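Local structure of SusD homolog (Bacteroides thetaiotaomicron, 3EHM) at residues V212-F217 with Y456-F461. The protein probably binds mucin O-glycans as a SusD-like outer-membrane lipoprotein, serving glycan utilization by a human gut symbiont. Sequence-based numbering, arbitrary orientation.
Unlike the reference sequence in segment 212-217: V212 (reference Ala).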
ATOM      1  N   VAL A 212     -12.179   7.774   4.540  1.00 16.34           N
ATOM      2  CA  VAL A 212     -13.601   7.975   4.267  1.00 16.12           C
ATOM      3  C   VAL A 212     -14.019   7.264   2.987  1.00 16.08           C
ATOM      4  O   VAL A 212     -15.102   6.681   2.918  1.00 15.76           O
ATOM      5  CB  VAL A 212     -13.961   9.470   4.152  1.00 17.33           C
ATOM      6  CG1 VAL A 212     -13.696  10.164   5.473  1.00 19.97           C
ATOM      7  CG2 VAL A 212     -13.172  10.120   3.044  1.00 13.98           C
ATOM      8  N   VAL A 213     -13.163   7.311   1.971  1.00 14.76           N
ATOM      9  CA  VAL A 213     -13.470   6.635   0.723  1.00 15.42           C
ATOM     10  C   VAL A 213     -13.439   5.126   0.974  1.00 15.82           C
ATOM     11  O   VAL A 213     -14.233   4.379   0.408  1.00 15.65           O
ATOM     12  CB  VAL A 213     -12.457   7.011  -0.387  1.00 15.50           C
ATOM     13  CG1 VAL A 213     -12.646   6.114  -1.603  1.00 18.85           C
ATOM     14  CG2 VAL A 213     -12.654   8.467  -0.781  1.00 14.18           C
ATOM     15  N   ARG A 214     -12.538   4.684   1.849  1.00 14.86           N
ATOM     16  CA  ARG A 214     -12.429   3.262   2.163  1.00 14.60           C
ATOM     17  C   ARG A 214     -13.717   2.702   2.773  1.00 13.58           C
ATOM     18  O   ARG A 214     -14.044   1.539   2.565  1.00 14.71           O
ATOM     19  CB  ARG A 214     -11.283   3.007   3.148  1.00 15.10           C
ATOM     20  CG  ARG A 214     -10.998   1.521   3.379  1.00 14.27           C
ATOM     21  CD  ARG A 214      -9.771   1.072   2.596  1.00 14.16           C
ATOM     22  NE  ARG A 214      -8.538   1.463   3.277  1.00 10.95           N
ATOM     23  CZ  ARG A 214      -7.490   2.027   2.682  1.00 12.62           C
ATOM     24  NH1 ARG A 214      -7.509   2.282   1.379  1.00 11.89           N
ATOM     25  NH2 ARG A 214      -6.412   2.322   3.394  1.00 12.54           N
ATOM     26  N   VAL A 215     -14.448   3.526   3.521  1.00 14.20           N
ATOM     27  CA  VAL A 215     -15.669   3.058   4.172  1.00 15.36           C
ATOM     28  C   VAL A 215     -16.993   3.407   3.496  1.00 15.61           C
ATOM     29  O   VAL A 215     -18.032   2.881   3.892  1.00 17.42           O
ATOM     30  CB  VAL A 215     -15.766   3.581   5.626  1.00 16.09           C
ATOM     31  CG1 VAL A 215     -14.483   3.274   6.389  1.00 16.98           C
ATOM     32  CG2 VAL A 215     -16.044   5.078   5.620  1.00 15.62           C
ATOM     33  N   HIS A 216     -16.976   4.260   2.479  1.00 15.98           N
ATOM     34  CA  HIS A 216     -18.237   4.664   1.852  1.00 16.56           C
ATOM     35  C   HIS A 216     -19.153   3.540   1.365  1.00 17.25           C
ATOM     36  O   HIS A 216     -20.375   3.672   1.443  1.00 18.11           O
ATOM     37  CB  HIS A 216     -17.979   5.708   0.746  1.00 16.37           C
ATOM     38  CG  HIS A 216     -17.742   5.135  -0.619  1.00 17.79           C
ATOM     39  ND1 HIS A 216     -18.770   4.818  -1.480  1.00 17.20           N
ATOM     40  CD2 HIS A 216     -16.595   4.886  -1.293  1.00 17.62           C
ATOM     41  CE1 HIS A 216     -18.266   4.400  -2.627  1.00 19.04           C
ATOM     42  NE2 HIS A 216     -16.949   4.432  -2.542  1.00 18.19           N
ATOM     43  N   PHE A 217     -18.590   2.431   0.892  1.00 16.84           N
ATOM     44  CA  PHE A 217     -19.426   1.326   0.429  1.00 17.77           C
ATOM     45  C   PHE A 217     -20.105   0.586   1.584  1.00 19.55           C
ATOM     46  O   PHE A 217     -21.271   0.200   1.485  1.00 20.30           O
ATOM     47  CB  PHE A 217     -18.608   0.326  -0.400  1.00 17.10           C
ATOM     48  CG  PHE A 217     -18.484   0.698  -1.855  1.00 17.98           C
ATOM     49  CD1 PHE A 217     -17.234   0.814  -2.454  1.00 17.07           C
ATOM     50  CD2 PHE A 217     -19.621   0.939  -2.626  1.00 19.76           C
ATOM     51  CE1 PHE A 217     -17.112   1.170  -3.801  1.00 18.10           C
ATOM     52  CE2 PHE A 217     -19.512   1.295  -3.973  1.00 18.80           C
ATOM     53  CZ  PHE A 217     -18.254   1.410  -4.560  1.00 17.98           C
ATOM     54  N   TYR A 456      -7.547  -3.182  -3.785  1.00 11.83           N
ATOM     55  CA  TYR A 456      -8.016  -4.274  -4.632  1.00 11.79           C
ATOM     56  C   TYR A 456      -9.038  -5.109  -3.859  1.00 11.24           C
ATOM     57  O   TYR A 456     -10.108  -5.437  -4.371  1.00 12.14           O
ATOM     58  CB  TYR A 456      -6.864  -5.187  -5.055  1.00 12.61           C
ATOM     59  CG  TYR A 456      -7.355  -6.469  -5.694  1.00 11.83           C
ATOM     60  CD1 TYR A 456      -7.822  -6.482  -7.009  1.00 11.55           C
ATOM     61  CD2 TYR A 456      -7.420  -7.656  -4.957  1.00 12.31           C
ATOM     62  CE1 TYR A 456      -8.347  -7.643  -7.579  1.00 14.59           C
ATOM     63  CE2 TYR A 456      -7.944  -8.824  -5.515  1.00 13.89           C
ATOM     64  CZ  TYR A 456      -8.405  -8.808  -6.825  1.00 15.59           C
ATOM     65  OH  TYR A 456      -8.928  -9.952  -7.381  1.00 16.64           O
ATOM     66  N   ARG A 457      -8.696  -5.460  -2.627  1.00 10.28           N
ATOM     67  CA  ARG A 457      -9.588  -6.254  -1.788  1.00 11.07           C
ATOM     68  C   ARG A 457     -10.912  -5.541  -1.527  1.00 11.97           C
ATOM     69  O   ARG A 457     -11.965  -6.176  -1.459  1.00 12.81           O
ATOM     70  CB  ARG A 457      -8.906  -6.583  -0.459  1.00 10.35           C
ATOM     71  CG  ARG A 457      -7.794  -7.621  -0.564  1.00 11.26           C
ATOM     72  CD  ARG A 457      -7.100  -7.801   0.777  1.00 11.77           C
ATOM     73  NE  ARG A 457      -6.241  -6.665   1.100  1.00 11.79           N
ATOM     74  CZ  ARG A 457      -5.797  -6.390   2.322  1.00 12.59           C
ATOM     75  NH1 ARG A 457      -6.139  -7.164   3.345  1.00 12.11           N
ATOM     76  NH2 ARG A 457      -5.005  -5.347   2.525  1.00 12.68           N
ATOM     77  N   ARG A 458     -10.862  -4.220  -1.387  1.00 13.43           N
ATOM     78  CA  ARG A 458     -12.075  -3.448  -1.131  1.00 12.98           C
ATOM     79  C   ARG A 458     -12.991  -3.347  -2.347  1.00 13.45           C
ATOM     80  O   ARG A 458     -14.204  -3.546  -2.233  1.00 12.54           O
ATOM     81  CB  ARG A 458     -11.724  -2.027  -0.664  1.00 13.68           C
ATOM     82  CG  ARG A 458     -12.940  -1.104  -0.509  1.00 12.16           C
ATOM     83  CD  ARG A 458     -12.541   0.303  -0.056  1.00 15.42           C
ATOM     84  NE  ARG A 458     -11.881   1.095  -1.098  1.00 11.67           N
ATOM     85  CZ  ARG A 458     -12.518   1.844  -1.991  1.00 15.62           C
ATOM     86  NH1 ARG A 458     -13.845   1.914  -1.977  1.00 12.46           N
ATOM     87  NH2 ARG A 458     -11.829   2.535  -2.895  1.00 13.29           N
ATOM     88  N   THR A 459     -12.402  -3.065  -3.509  1.00 12.54           N
ATOM     89  CA  THR A 459     -13.161  -2.869  -4.745  1.00 12.37           C
ATOM     90  C   THR A 459     -13.179  -3.997  -5.769  1.00 13.45           C
ATOM     91  O   THR A 459     -14.137  -4.126  -6.536  1.00 14.68           O
ATOM     92  CB  THR A 459     -12.652  -1.627  -5.488  1.00 12.24           C
ATOM     93  OG1 THR A 459     -11.363  -1.907  -6.051  1.00 10.36           O
ATOM     94  CG2 THR A 459     -12.528  -0.448  -4.531  1.00 13.97           C
ATOM     95  N   GLY A 460     -12.120  -4.794  -5.805  1.00 12.71           N
ATOM     96  CA  GLY A 460     -12.044  -5.866  -6.780  1.00 13.03           C
ATOM     97  C   GLY A 460     -11.251  -5.391  -7.986  1.00 11.95           C
ATOM     98  O   GLY A 460     -11.087  -6.121  -8.963  1.00 11.58           O
ATOM     99  N   PHE A 461     -10.748  -4.161  -7.910  1.00 12.47           N
ATOM    100  CA  PHE A 461      -9.966  -3.586  -8.999  1.00 13.80           C
ATOM    101  C   PHE A 461      -8.542  -3.214  -8.578  1.00 13.60           C
ATOM    102  O   PHE A 461      -8.279  -2.895  -7.419  1.00 12.03           O
ATOM    103  CB  PHE A 461     -10.651  -2.330  -9.546  1.00 13.35           C
ATOM    104  CG  PHE A 461     -12.078  -2.541  -9.965  1.00 14.03           C
ATOM    105  CD1 PHE A 461     -12.433  -3.599 -10.800  1.00 14.25           C
ATOM    106  CD2 PHE A 461     -13.066  -1.648  -9.559  1.00 14.72           C
ATOM    107  CE1 PHE A 461     -13.754  -3.762 -11.226  1.00 11.28           C
ATOM    108  CE2 PHE A 461     -14.386  -1.800  -9.980  1.00 13.27           C
ATOM    109  CZ  PHE A 461     -14.729  -2.862 -10.818  1.00 14.05           C
TER
HETATM  110  O   HOH W   1     -15.665   1.923   0.154  1.00 21.25           O
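R458 reaches across from the last turn of helix 449-459 to the backbone around R214, on helix 197-215, a buried helix-to-helix contact in the alpha-helical, tetratricopeptide-repeat-containing SusD fold. The side chain runs out straight, with CG anti to the backbone N (chi1 174°), until a bend at chi3 turns one guanidinium face toward V213 O. R458 CD lies 3.3 Å from R214 O and also meets R214 CD, aliphatic part against aliphatic part. The two arginine head groups stay apart, each held by acids: R214 by E451, E455 and D138, R458 by E455 and E353, so E455 serves both and probably offsets their like charges. V213 O is 3.5 Å from R458 NH1 but too poorly angled to bond. F217 CD1 lies 3.6 Å from R458 NH1, ring edge on, the two planes 24° apart, while H216, bonded to E353, comes in obliquely. No direct hydrogen bond joins the segments; instead a water accepts from R458 NH1 (2.8 Å) and F217 N (3.1 Å) and donates to V213 O (2.9 Å), with R214 O a weak, competing acceptor. With an alanine in place of R458, E455 and E353 would probably lose a cationic partner and the water its NH1 donor, with a gap left between the two segments. T459 follows, its CG2 3.4 Å above the centre of the R458 guanidinium, on the face opposite V213 O. G460 then leaves the helix with positive phi, and F461 N closes an ST turn on T459 OG1 (3.0 Å, N-H...O angle 155°).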